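Local coordinates for N-acetylmuramoyl-L-alanine amidase domain-containing protein SAOUHSC_02979 (Staphylococcus aureus, PDB 5T1Q), which probably hydrolyses amide bonds in bacterial cell-wall peptidoglycan, this piece of the secreted protein joining a glucosaminidase-family domain to a C-terminal CHAP domain, at residues Y287-F301 against I345-K359. Residues are numbered along the deposited sequence; the frame is centred on the assembly and turned at random.
Sequences YQVSHTPKRHAAVVF and INAAAAEELSYITGK
Tyr355 lies with one ring face against Pro293 in the C-terminal part of the CHAP domain, where strand 354-357 runs between strands 298-301 and 288-290, antiparallel to both; Tyr355 N hydrogen-bonds Ser290 O on one side and Ile356 N Ala298 O on the other. Pro293 CA sits 3.5 Å from the centroid of the Tyr355 ring and 7° off its normal, a CH-pi contact, and the pyrrolidine adds CB and CG near the CZ-OH end, apolar carbons that suit an aromatic face. Val299 lies alongside the tyrosine, pointing the same way; its CG2, anti to the backbone N, comes within 3.4 Å of Tyr355 CE2 and also meets Leu353 CD1. Leu353 sends its other methyl, CD2, over a face of Phe301, while Ile345 CD1 comes to that ring's edge. Val318 of strand 314-321 and Ile327 of strand 327-332 also touch Tyr355. Ile356 faces the other way, packing its CD1 on Val300 CG2 and its CG2 on Tyr287 CB; Trp278 of helix 278-284 touches both Ile356 and Val300. At the chain end, Lys359, extended beyond CG, crosses the Tyr287 ring, with NZ 3.8 Å from its centroid in a cation-pi contact; the same amine is hydrogen-bonded to Arg285 O, and Tyr287 OH to Ser269 N. Lys294, anti at every torsion, crosses Thr357 at about a right angle, and Lys294 NZ donates a hydrogen bond to Thr357 OG1 at 2.7 Å. Tyr355 OH donates to Ala350 O at 2.6 Å, reaching it from the face opposite Leu353 N, which closes the type I turn Ala350-Leu353.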
loop_
_atom_site.group_PDB
_atom_site.type_symbol
_atom_site.label_atom_id
_atom_site.label_comp_id
_atom_site.label_asym_id
_atom_site.label_seq_id
_atom_site.Cartn_x
_atom_site.Cartn_y
_atom_site.Cartn_z
ATOM N N TYR A 287 -7.732 -10.904 -27.087
ATOM C CA TYR A 287 -8.768 -10.406 -26.179
ATOM C C TYR A 287 -9.759 -9.574 -26.982
ATOM O O TYR A 287 -9.387 -9.024 -28.019
ATOM C CB TYR A 287 -8.160 -9.536 -25.098
ATOM C CG TYR A 287 -7.392 -10.294 -24.075
ATOM C CD1 TYR A 287 -6.079 -10.681 -24.303
ATOM C CD2 TYR A 287 -7.969 -10.626 -22.862
ATOM C CE1 TYR A 287 -5.369 -11.398 -23.353
ATOM C CE2 TYR A 287 -7.271 -11.347 -21.914
ATOM C CZ TYR A 287 -5.968 -11.726 -22.169
ATOM O OH TYR A 287 -5.283 -12.435 -21.221
ATOM N N GLN A 288 -11.014 -9.512 -26.523
ATOM C CA GLN A 288 -12.039 -8.671 -27.150
ATOM C C GLN A 288 -11.728 -7.243 -26.685
ATOM O O GLN A 288 -11.680 -6.980 -25.480
ATOM C CB GLN A 288 -13.464 -9.045 -26.675
ATOM C CG GLN A 288 -13.859 -10.523 -26.805
ATOM C CD GLN A 288 -14.937 -10.963 -25.780
ATOM O OE1 GLN A 288 -14.802 -12.010 -25.122
ATOM N NE2 GLN A 288 -15.973 -10.134 -25.600
ATOM N N VAL A 289 -11.507 -6.336 -27.626
ATOM C CA VAL A 289 -11.185 -4.949 -27.304
ATOM C C VAL A 289 -12.016 -4.054 -28.199
ATOM O O VAL A 289 -12.058 -4.278 -29.419
ATOM C CB VAL A 289 -9.690 -4.625 -27.565
ATOM C CG1 VAL A 289 -9.344 -3.209 -27.109
ATOM C CG2 VAL A 289 -8.772 -5.626 -26.888
ATOM N N SER A 290 -12.690 -3.054 -27.621
ATOM C CA SER A 290 -13.448 -2.107 -28.428
ATOM C C SER A 290 -13.645 -0.764 -27.707
ATOM O O SER A 290 -13.260 -0.602 -26.534
ATOM C CB SER A 290 -14.814 -2.689 -28.827
ATOM O OG SER A 290 -15.792 -2.472 -27.829
ATOM N N HIS A 291 -14.251 0.182 -28.420
ATOM C CA HIS A 291 -14.578 1.503 -27.891
ATOM C C HIS A 291 -15.955 1.554 -27.204
ATOM O O HIS A 291 -16.378 2.623 -26.739
ATOM C CB HIS A 291 -14.496 2.559 -29.009
ATOM C CG HIS A 291 -13.112 2.770 -29.537
ATOM N ND1 HIS A 291 -12.140 3.438 -28.824
ATOM C CD2 HIS A 291 -12.534 2.409 -30.708
ATOM C CE1 HIS A 291 -11.023 3.479 -29.531
ATOM N NE2 HIS A 291 -11.235 2.861 -30.678
ATOM N N THR A 292 -16.650 0.409 -27.123
ATOM C CA THR A 292 -17.948 0.334 -26.464
ATOM C C THR A 292 -17.747 0.099 -24.961
ATOM O O THR A 292 -17.121 -0.897 -24.569
ATOM C CB THR A 292 -18.807 -0.799 -27.050
ATOM O OG1 THR A 292 -18.980 -0.564 -28.442
ATOM C CG2 THR A 292 -20.201 -0.858 -26.391
ATOM N N PRO A 293 -18.248 1.013 -24.116
ATOM C CA PRO A 293 -18.051 0.783 -22.686
ATOM C C PRO A 293 -18.690 -0.530 -22.228
ATOM O O PRO A 293 -19.780 -0.885 -22.680
ATOM C CB PRO A 293 -18.727 2.010 -22.037
ATOM C CG PRO A 293 -18.650 3.066 -23.089
ATOM C CD PRO A 293 -18.923 2.309 -24.357
ATOM N N LYS A 294 -18.013 -1.239 -21.337
ATOM C CA LYS A 294 -18.501 -2.530 -20.900
ATOM C C LYS A 294 -18.169 -2.802 -19.446
ATOM O O LYS A 294 -17.038 -2.586 -18.982
ATOM C CB LYS A 294 -17.907 -3.604 -21.792
ATOM C CG LYS A 294 -18.434 -5.003 -21.559
ATOM C CD LYS A 294 -17.812 -5.934 -22.581
ATOM C CE LYS A 294 -18.124 -7.372 -22.280
ATOM N NZ LYS A 294 -17.557 -8.185 -23.391
ATOM N N ARG A 295 -19.172 -3.303 -18.744
ATOM C CA ARG A 295 -19.076 -3.609 -17.333
ATOM C C ARG A 295 -17.999 -4.663 -17.077
ATOM O O ARG A 295 -17.931 -5.659 -17.775
ATOM C CB ARG A 295 -20.438 -4.096 -16.831
ATOM C CG ARG A 295 -20.525 -4.329 -15.340
ATOM C CD ARG A 295 -21.941 -4.705 -14.944
ATOM N NE ARG A 295 -22.045 -4.907 -13.505
ATOM C CZ ARG A 295 -21.963 -6.089 -12.894
ATOM N NH1 ARG A 295 -22.076 -6.151 -11.569
ATOM N NH2 ARG A 295 -21.779 -7.221 -13.589
ATOM N N HIS A 296 -17.153 -4.393 -16.087
ATOM C CA HIS A 296 -16.046 -5.268 -15.676
ATOM C C HIS A 296 -14.929 -5.476 -16.691
ATOM O O HIS A 296 -14.144 -6.439 -16.602
ATOM C CB HIS A 296 -16.549 -6.619 -15.132
ATOM C CG HIS A 296 -17.403 -6.486 -13.908
ATOM N ND1 HIS A 296 -18.275 -7.466 -13.502
ATOM C CD2 HIS A 296 -17.569 -5.454 -13.045
ATOM C CE1 HIS A 296 -18.895 -7.075 -12.401
ATOM N NE2 HIS A 296 -18.479 -5.859 -12.099
ATOM N N ALA A 297 -14.831 -4.559 -17.633
ATOM C CA ALA A 297 -13.760 -4.568 -18.578
ATOM C C ALA A 297 -12.662 -3.699 -17.996
ATOM O O ALA A 297 -12.911 -2.894 -17.094
ATOM C CB ALA A 297 -14.225 -3.992 -19.905
ATOM N N ALA A 298 -11.440 -3.904 -18.469
ATOM C CA ALA A 298 -10.334 -3.008 -18.137
ATOM C C ALA A 298 -10.504 -1.823 -19.099
ATOM O O ALA A 298 -10.741 -2.038 -20.289
ATOM C CB ALA A 298 -8.999 -3.685 -18.377
ATOM N N VAL A 299 -10.431 -0.592 -18.601
ATOM C CA VAL A 299 -10.566 0.574 -19.473
ATOM C C VAL A 299 -9.210 1.253 -19.590
ATOM O O VAL A 299 -8.566 1.584 -18.584
ATOM C CB VAL A 299 -11.698 1.534 -19.046
ATOM C CG1 VAL A 299 -11.540 1.986 -17.604
ATOM C CG2 VAL A 299 -11.770 2.730 -19.985
ATOM N N VAL A 300 -8.768 1.434 -20.833
ATOM C CA VAL A 300 -7.468 2.012 -21.086
ATOM C C VAL A 300 -7.516 3.452 -21.598
ATOM O O VAL A 300 -8.309 3.777 -22.485
ATOM C CB VAL A 300 -6.721 1.163 -22.113
ATOM C CG1 VAL A 300 -5.363 1.783 -22.439
ATOM C CG2 VAL A 300 -6.587 -0.268 -21.614
ATOM N N PHE A 301 -6.620 4.269 -21.028
ATOM C CA PHE A 301 -6.372 5.650 -21.393
ATOM C C PHE A 301 -5.005 5.660 -22.086
ATOM O O PHE A 301 -3.999 5.247 -21.471
ATOM C CB PHE A 301 -6.220 6.539 -20.139
ATOM C CG PHE A 301 -7.496 6.778 -19.367
ATOM C CD1 PHE A 301 -8.011 5.803 -18.529
ATOM C CD2 PHE A 301 -8.146 8.001 -19.443
ATOM C CE1 PHE A 301 -9.169 6.032 -17.798
ATOM C CE2 PHE A 301 -9.317 8.236 -18.722
ATOM C CZ PHE A 301 -9.818 7.263 -17.888
ATOM N N ILE A 345 -16.580 8.881 -15.483
ATOM C CA ILE A 345 -16.081 9.466 -16.717
ATOM C C ILE A 345 -17.305 9.745 -17.569
ATOM O O ILE A 345 -18.096 8.830 -17.803
ATOM C CB ILE A 345 -15.153 8.483 -17.475
ATOM C CG1 ILE A 345 -13.931 8.082 -16.615
ATOM C CG2 ILE A 345 -14.735 9.071 -18.826
ATOM C CD1 ILE A 345 -13.018 9.238 -16.230
ATOM N N ASN A 346 -17.452 10.984 -18.060
ATOM C CA ASN A 346 -18.625 11.350 -18.868
ATOM C C ASN A 346 -18.718 10.533 -20.163
ATOM O O ASN A 346 -17.718 9.967 -20.645
ATOM C CB ASN A 346 -18.744 12.884 -19.093
ATOM C CG ASN A 346 -17.587 13.492 -19.903
ATOM O OD1 ASN A 346 -16.747 14.214 -19.348
ATOM N ND2 ASN A 346 -17.557 13.247 -21.216
ATOM N N ALA A 347 -19.932 10.465 -20.702
ATOM C CA ALA A 347 -20.254 9.669 -21.892
ATOM C C ALA A 347 -19.378 9.948 -23.105
ATOM O O ALA A 347 -18.887 9.013 -23.739
ATOM C CB ALA A 347 -21.720 9.837 -22.265
ATOM N N ALA A 348 -19.201 11.227 -23.434
ATOM C CA ALA A 348 -18.406 11.608 -24.594
ATOM C C ALA A 348 -16.949 11.162 -24.445
ATOM O O ALA A 348 -16.386 10.621 -25.377
ATOM C CB ALA A 348 -18.523 13.114 -24.860
ATOM N N ALA A 349 -16.379 11.299 -23.249
ATOM C CA ALA A 349 -15.014 10.834 -23.005
ATOM C C ALA A 349 -14.918 9.288 -22.980
ATOM O O ALA A 349 -13.961 8.711 -23.511
ATOM C CB ALA A 349 -14.485 11.400 -21.693
ATOM N N ALA A 350 -15.888 8.639 -22.350
ATOM C CA ALA A 350 -15.907 7.169 -22.241
ATOM C C ALA A 350 -15.919 6.476 -23.583
ATOM O O ALA A 350 -15.287 5.439 -23.749
ATOM C CB ALA A 350 -17.093 6.710 -21.424
ATOM N N GLU A 351 -16.624 7.054 -24.548
ATOM C CA GLU A 351 -16.703 6.462 -25.887
ATOM C C GLU A 351 -15.381 6.521 -26.660
ATOM O O GLU A 351 -15.252 5.910 -27.723
ATOM C CB GLU A 351 -17.857 7.115 -26.661
ATOM C CG GLU A 351 -19.190 6.733 -26.029
ATOM C CD GLU A 351 -20.369 7.551 -26.498
ATOM O OE1 GLU A 351 -21.349 7.637 -25.722
ATOM O OE2 GLU A 351 -20.330 8.094 -27.627
ATOM N N GLU A 352 -14.402 7.234 -26.112
ATOM C CA GLU A 352 -13.084 7.389 -26.748
ATOM C C GLU A 352 -12.024 6.524 -26.130
ATOM O O GLU A 352 -10.866 6.557 -26.562
ATOM C CB GLU A 352 -12.620 8.849 -26.669
ATOM C CG GLU A 352 -13.561 9.841 -27.317
ATOM C CD GLU A 352 -13.803 9.524 -28.762
ATOM O OE1 GLU A 352 -12.923 8.894 -29.381
ATOM O OE2 GLU A 352 -14.882 9.878 -29.280
ATOM N N LEU A 353 -12.395 5.768 -25.100
ATOM C CA LEU A 353 -11.464 4.881 -24.435
ATOM C C LEU A 353 -11.592 3.472 -25.002
ATOM O O LEU A 353 -12.518 3.187 -25.765
ATOM C CB LEU A 353 -11.749 4.899 -22.941
ATOM C CG LEU A 353 -11.686 6.280 -22.306
ATOM C CD1 LEU A 353 -12.101 6.207 -20.854
ATOM C CD2 LEU A 353 -10.295 6.891 -22.431
ATOM N N SER A 354 -10.629 2.603 -24.663
ATOM C CA SER A 354 -10.643 1.200 -25.081
ATOM C C SER A 354 -10.999 0.325 -23.914
ATOM O O SER A 354 -10.506 0.539 -22.807
ATOM C CB SER A 354 -9.290 0.767 -25.619
ATOM O OG SER A 354 -9.049 1.365 -26.841
ATOM N N TYR A 355 -11.860 -0.655 -24.169
ATOM C CA TYR A 355 -12.334 -1.597 -23.149
ATOM C C TYR A 355 -11.886 -3.008 -23.490
ATOM O O TYR A 355 -12.177 -3.497 -24.567
ATOM C CB TYR A 355 -13.839 -1.521 -23.055
ATOM C CG TYR A 355 -14.286 -0.118 -22.701
ATOM C CD1 TYR A 355 -14.460 0.855 -23.702
ATOM C CD2 TYR A 355 -14.467 0.262 -21.373
ATOM C CE1 TYR A 355 -14.810 2.162 -23.379
ATOM C CE2 TYR A 355 -14.830 1.557 -21.048
ATOM C CZ TYR A 355 -14.989 2.506 -22.055
ATOM O OH TYR A 355 -15.365 3.783 -21.742
ATOM N N ILE A 356 -11.163 -3.645 -22.571
ATOM C CA ILE A 356 -10.674 -5.002 -22.773
ATOM C C ILE A 356 -11.514 -5.975 -21.966
ATOM O O ILE A 356 -11.592 -5.861 -20.735
ATOM C CB ILE A 356 -9.207 -5.138 -22.303
ATOM C CG1 ILE A 356 -8.303 -4.106 -22.996
ATOM C CG2 ILE A 356 -8.682 -6.553 -22.563
ATOM C CD1 ILE A 356 -6.929 -3.967 -22.360
ATOM N N THR A 357 -12.142 -6.932 -22.634
ATOM C CA THR A 357 -12.878 -7.979 -21.931
ATOM C C THR A 357 -11.879 -9.060 -21.573
ATOM O O THR A 357 -11.170 -9.534 -22.440
ATOM C CB THR A 357 -13.997 -8.563 -22.810
ATOM O OG1 THR A 357 -14.916 -7.514 -23.142
ATOM C CG2 THR A 357 -14.760 -9.703 -22.093
ATOM N N GLY A 358 -11.796 -9.429 -20.294
ATOM C CA GLY A 358 -10.867 -10.491 -19.857
ATOM C C GLY A 358 -11.370 -11.882 -20.232
ATOM O O GLY A 358 -12.528 -12.047 -20.587
ATOM N N LYS A 359 -10.489 -12.874 -20.155
ATOM C CA LYS A 359 -10.843 -14.265 -20.447
ATOM C C LYS A 359 -11.116 -15.012 -19.159
ATOM O O LYS A 359 -11.099 -14.409 -18.088
ATOM C CB LYS A 359 -9.727 -14.941 -21.230
ATOM C CG LYS A 359 -9.606 -14.415 -22.641
ATOM C CD LYS A 359 -8.306 -14.858 -23.286
ATOM C CE LYS A 359 -8.107 -14.162 -24.621
ATOM N NZ LYS A 359 -6.705 -14.272 -25.104
ATOM O OXT LYS A 359 -11.364 -16.223 -19.141
HETATM O O HOH W 1 -11.739 -11.168 -24.483
HETATM O O HOH W 2 -13.904 -8.446 -18.410
#